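Local atomic coordinates of glucose-1-phosphate uridylyltransferase (Sphingomonas elodea, PDB entry 2UX8), a protein that probably catalyses the joining of UTP and alpha-D-glucose 1-phosphate into UDP-glucose with release of diphosphate, and binds glucose 1-phosphate. Residues 44-47 with 48-51; 148-151 with 152-156. All coordinates share one frame; numbering follows the deposited sequence.

Contact 1 of 2, residues 44-47 with 48-51; sequences DRPL and IQYA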
loop_
_atom_site.group_PDB
_atom_site.type_symbol
_atom_site.label_atom_id
_atom_site.label_comp_id
_atom_site.label_asym_id
_atom_site.label_seq_id
_atom_site.Cartn_x
_atom_site.Cartn_y
_atom_site.Cartn_z
ATOM N N ASP C 44 13.760 0.695 -19.690
ATOM C CA ASP C 44 13.496 1.728 -18.733
ATOM C C ASP C 44 12.019 1.982 -18.561
ATOM O O ASP C 44 11.630 2.940 -17.905
ATOM C CB ASP C 44 14.230 3.015 -19.102
ATOM C CG ASP C 44 14.024 3.409 -20.531
ATOM O OD1 ASP C 44 13.403 2.634 -21.260
ATOM O OD2 ASP C 44 14.486 4.487 -20.933
ATOM N N ARG C 45 11.196 1.131 -19.163
ATOM C CA ARG C 45 9.757 1.253 -19.010
ATOM C C ARG C 45 9.187 -0.109 -18.656
ATOM O O ARG C 45 9.679 -1.138 -19.118
ATOM C CB ARG C 45 9.066 1.737 -20.294
ATOM C CG ARG C 45 9.966 2.345 -21.330
ATOM C CD ARG C 45 9.153 2.978 -22.435
ATOM N NE ARG C 45 8.859 4.376 -22.158
ATOM C CZ ARG C 45 7.693 4.949 -22.417
ATOM N NH1 ARG C 45 6.728 4.236 -22.947
ATOM N NH2 ARG C 45 7.488 6.229 -22.167
ATOM N N PRO C 46 8.141 -0.133 -17.822
ATOM C CA PRO C 46 7.520 -1.400 -17.434
ATOM C C PRO C 46 6.615 -1.910 -18.547
ATOM O O PRO C 46 6.060 -1.115 -19.307
ATOM C CB PRO C 46 6.728 -1.021 -16.191
ATOM C CG PRO C 46 6.341 0.411 -16.460
ATOM C CD PRO C 46 7.608 0.985 -17.024
ATOM N N LEU C 47 6.458 -3.228 -18.632
ATOM C CA LEU C 47 5.603 -3.854 -19.636
ATOM C C LEU C 47 4.255 -3.160 -19.878
ATOM O O LEU C 47 3.887 -2.952 -21.029
ATOM C CB LEU C 47 5.376 -5.320 -19.268
ATOM C CG LEU C 47 6.624 -6.198 -19.379
ATOM C CD1 LEU C 47 6.399 -7.517 -18.679
ATOM C CD2 LEU C 47 6.957 -6.410 -20.845
ATOM N N ILE C 48 3.511 -2.800 -18.829
ATOM C CA ILE C 48 2.223 -2.124 -19.055
ATOM C C ILE C 48 2.386 -0.778 -19.724
ATOM O O ILE C 48 1.504 -0.355 -20.477
ATOM C CB ILE C 48 1.439 -1.813 -17.775
ATOM C CG1 ILE C 48 2.301 -2.109 -16.569
ATOM C CG2 ILE C 48 0.097 -2.521 -17.783
ATOM C CD1 ILE C 48 2.194 -1.032 -15.537
ATOM N N GLN C 49 3.485 -0.085 -19.418
ATOM C CA GLN C 49 3.725 1.215 -20.021
ATOM C C GLN C 49 3.725 1.036 -21.540
ATOM O O GLN C 49 3.000 1.742 -22.249
ATOM C CB GLN C 49 5.053 1.797 -19.546
ATOM C CG GLN C 49 5.299 3.205 -20.034
ATOM C CD GLN C 49 4.209 4.151 -19.614
ATOM O OE1 GLN C 49 4.076 4.471 -18.437
ATOM N NE2 GLN C 49 3.409 4.605 -20.576
ATOM N N TYR C 50 4.502 0.074 -22.036
ATOM C CA TYR C 50 4.547 -0.176 -23.474
ATOM C C TYR C 50 3.158 -0.452 -24.011
ATOM O O TYR C 50 2.762 0.076 -25.055
ATOM C CB TYR C 50 5.432 -1.369 -23.801
ATOM C CG TYR C 50 6.901 -1.063 -23.728
ATOM C CD1 TYR C 50 7.634 -1.370 -22.583
ATOM C CD2 TYR C 50 7.562 -0.442 -24.796
ATOM C CE1 TYR C 50 8.985 -1.070 -22.492
ATOM C CE2 TYR C 50 8.920 -0.138 -24.714
ATOM C CZ TYR C 50 9.622 -0.458 -23.550
ATOM O OH TYR C 50 10.960 -0.176 -23.418
ATOM N N ALA C 51 2.425 -1.282 -23.283
ATOM C CA ALA C 51 1.084 -1.663 -23.664
ATOM C C ALA C 51 0.107 -0.491 -23.753
ATOM O O ALA C 51 -0.691 -0.423 -24.699
ATOM C CB ALA C 51 0.566 -2.707 -22.699
#
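Arg45, two residues ahead of helix 47-57, lies across the ring of Tyr50 and then turns back over Gln49. Its CB meets the ring rim, 3.6 Å from Tyr50 CE1. The next carbon, CG, comes 3.4 Å from Tyr50 OH. CD settles over one ring face, off centre, in a CH-pi contact 4.0 Å from the Tyr50 centroid. A bend at chi3 (90°) lifts the guanidinium farther above the same ring, its plane standing 78° to it; with Arg45 CZ 5.9 Å from the Tyr50 centroid, any cation-pi attraction is at most weak. Instead one guanidinium face receives the aliphatic part of Gln49, whose CG is 3.4 Å from Arg45 NH1. Asp53 fixes this end by pairing with NH1 through one carboxylate oxygen while the other takes a hydrogen bond from Gln49 NE2; Gln49 OE1 is held by His77. The Tyr50 ring reaches back beside the incoming chain because its CG lies anti to the carbonyl carbon (chi1 -77°), and its edge-to-face partner is Phe143. Replacing it with an alanine would probably leave the methylene groups of Arg45 without their aromatic support and Phe143 without its ring partner. Closer to the backbone, Pro46 CG packs beside Gln49 CB at 3.6 Å, and the proline carbonyl receives weak bonds from the amides of Gln49 and Tyr50. The regular ladder follows with Ala51 N to Leu47 O (3.2 Å). With Pro46 as N-cap, this is the opening turn of the helix that joins parallel strands 16-21 and 62-67 in a beta-alpha-beta crossover of the nucleotidyltransferase fold.

Contact 2 of 2, residues 148-151 with 152-156; sequences PGCL and KQMVD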
loop_
_atom_site.group_PDB
_atom_site.type_symbol
_atom_site.label_atom_id
_atom_site.label_comp_id
_atom_site.label_asym_id
_atom_site.label_seq_id
_atom_site.Cartn_x
_atom_site.Cartn_y
_atom_site.Cartn_z
ATOM N N PRO C 148 4.046 0.761 -36.975
ATOM C CA PRO C 148 3.348 1.270 -35.793
ATOM C C PRO C 148 3.216 0.151 -34.782
ATOM O O PRO C 148 3.628 -0.976 -35.041
ATOM C CB PRO C 148 1.981 1.673 -36.341
ATOM C CG PRO C 148 2.237 1.942 -37.773
ATOM C CD PRO C 148 3.163 0.817 -38.147
ATOM N N GLY C 149 2.632 0.465 -33.632
ATOM C CA GLY C 149 2.441 -0.544 -32.613
ATOM C C GLY C 149 1.395 -1.522 -33.089
ATOM O O GLY C 149 0.553 -1.188 -33.917
ATOM N N CYS C 150 1.449 -2.736 -32.572
ATOM C CA CYS C 150 0.499 -3.762 -32.945
ATOM C C CYS C 150 -0.961 -3.312 -32.931
ATOM O O CYS C 150 -1.699 -3.551 -33.884
ATOM C CB CYS C 150 0.670 -4.964 -32.033
ATOM S SG CYS C 150 -0.157 -6.442 -32.617
ATOM N N LEU C 151 -1.388 -2.647 -31.868
ATOM C CA LEU C 151 -2.782 -2.222 -31.801
ATOM C C LEU C 151 -3.158 -1.232 -32.897
ATOM O O LEU C 151 -4.275 -1.279 -33.421
ATOM C CB LEU C 151 -3.084 -1.638 -30.420
ATOM C CG LEU C 151 -4.356 -2.114 -29.702
ATOM C CD1 LEU C 151 -5.463 -1.091 -29.866
ATOM C CD2 LEU C 151 -4.770 -3.493 -30.213
ATOM N N LYS C 152 -2.236 -0.340 -33.247
ATOM C CA LYS C 152 -2.511 0.630 -34.298
ATOM C C LYS C 152 -2.671 -0.095 -35.634
ATOM O O LYS C 152 -3.598 0.188 -36.382
ATOM C CB LYS C 152 -1.393 1.670 -34.399
ATOM C CG LYS C 152 -1.640 2.709 -35.490
ATOM C CD LYS C 152 -2.951 3.451 -35.242
ATOM C CE LYS C 152 -3.493 4.130 -36.494
ATOM N NZ LYS C 152 -2.554 5.121 -37.063
ATOM N N GLN C 153 -1.778 -1.034 -35.931
ATOM C CA GLN C 153 -1.881 -1.789 -37.172
ATOM C C GLN C 153 -3.227 -2.494 -37.205
ATOM O O GLN C 153 -3.894 -2.546 -38.238
ATOM C CB GLN C 153 -0.764 -2.825 -37.272
ATOM C CG GLN C 153 0.623 -2.215 -37.240
ATOM C CD GLN C 153 1.729 -3.219 -37.492
ATOM O OE1 GLN C 153 2.898 -2.936 -37.250
ATOM N NE2 GLN C 153 1.369 -4.393 -37.987
ATOM N N MET C 154 -3.636 -3.018 -36.057
ATOM C CA MET C 154 -4.899 -3.729 -35.950
ATOM C C MET C 154 -6.113 -2.843 -36.125
ATOM O O MET C 154 -7.084 -3.231 -36.789
ATOM C CB MET C 154 -4.989 -4.449 -34.610
ATOM C CG MET C 154 -4.303 -5.795 -34.619
ATOM S SD MET C 154 -4.432 -6.645 -33.060
ATOM C CE MET C 154 -6.070 -7.286 -33.136
ATOM N N VAL C 155 -6.066 -1.656 -35.530
ATOM C CA VAL C 155 -7.184 -0.729 -35.640
ATOM C C VAL C 155 -7.302 -0.266 -37.101
ATOM O O VAL C 155 -8.401 -0.026 -37.609
ATOM C CB VAL C 155 -7.003 0.485 -34.684
ATOM C CG1 VAL C 155 -5.863 1.339 -35.140
ATOM C CG2 VAL C 155 -8.265 1.298 -34.629
ATOM N N ASP C 156 -6.164 -0.160 -37.775
ATOM C CA ASP C 156 -6.134 0.235 -39.178
ATOM C C ASP C 156 -6.960 -0.745 -39.999
ATOM O O ASP C 156 -7.718 -0.347 -40.885
ATOM C CB ASP C 156 -4.693 0.245 -39.696
ATOM C CG ASP C 156 -3.961 1.531 -39.357
ATOM O OD1 ASP C 156 -2.712 1.563 -39.437
ATOM O OD2 ASP C 156 -4.636 2.526 -39.019
#
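Gly149 O accepts Gln153 N at 3.1 Å, a nearly straight bond (168° at the hydrogen) that opens the ladder of helix 150-161 from its N-cap. Met154 N bonds to Cys150 O at 3.0 Å and Val155 N to Leu151 O at 2.8 Å, so three successive i to i+4 links define the first turns. Just ahead of the glycine, Pro148 follows a cis peptide bond. The proline ring rests against the aliphatic start of Lys152, CB of Pro148 lying 3.9 Å from Lys152 CG. Lys152 bends at chi2 (59°) and again at chi4, which carries its amine away from the proline toward Asp156; the ion pair between Lys152 NZ and Asp156 OD2 is long, at 3.9 Å. The buried side is apolar and rich in sulfur. Met154 SD stands 4.3 Å from Cys150 SG and equally far from Leu151 CD2, the thioether thus lying against both a thiol and a leucine branch. Helix 47-57 lends two carboxylates to the start of this helix: Glu57 takes the Gly149 amide and Glu54 that of Leu151, an interaction that the positive end of the helix dipole would be expected to strengthen. Cys150 and Met154 meanwhile pack on strands 164-170 and 215-218, so the turn is set between a neighbouring helix and the mixed sheet.

Followed from the N terminus, the two contacts illustrate how two helices far apart in sequence are started in a single fold. After strand 16-21 and a long loop, contact 1 opens helix 47-57; nearly a hundred residues later, beyond strand 142-145, contact 2 opens helix 150-161. They lie in series, neither nested nor crossing, with centres about 17 Å apart and no direct touch. Helix 47-57 nonetheless connects them, since it begins within contact 1 while its later part lies against contact 2. Their surroundings differ: a second subunit packs on Arg45 and Pro46, whereas no other chain of the assembly touches 148-156, whose Cys150, Leu151 and Met154 turn to the sheet of their own chain.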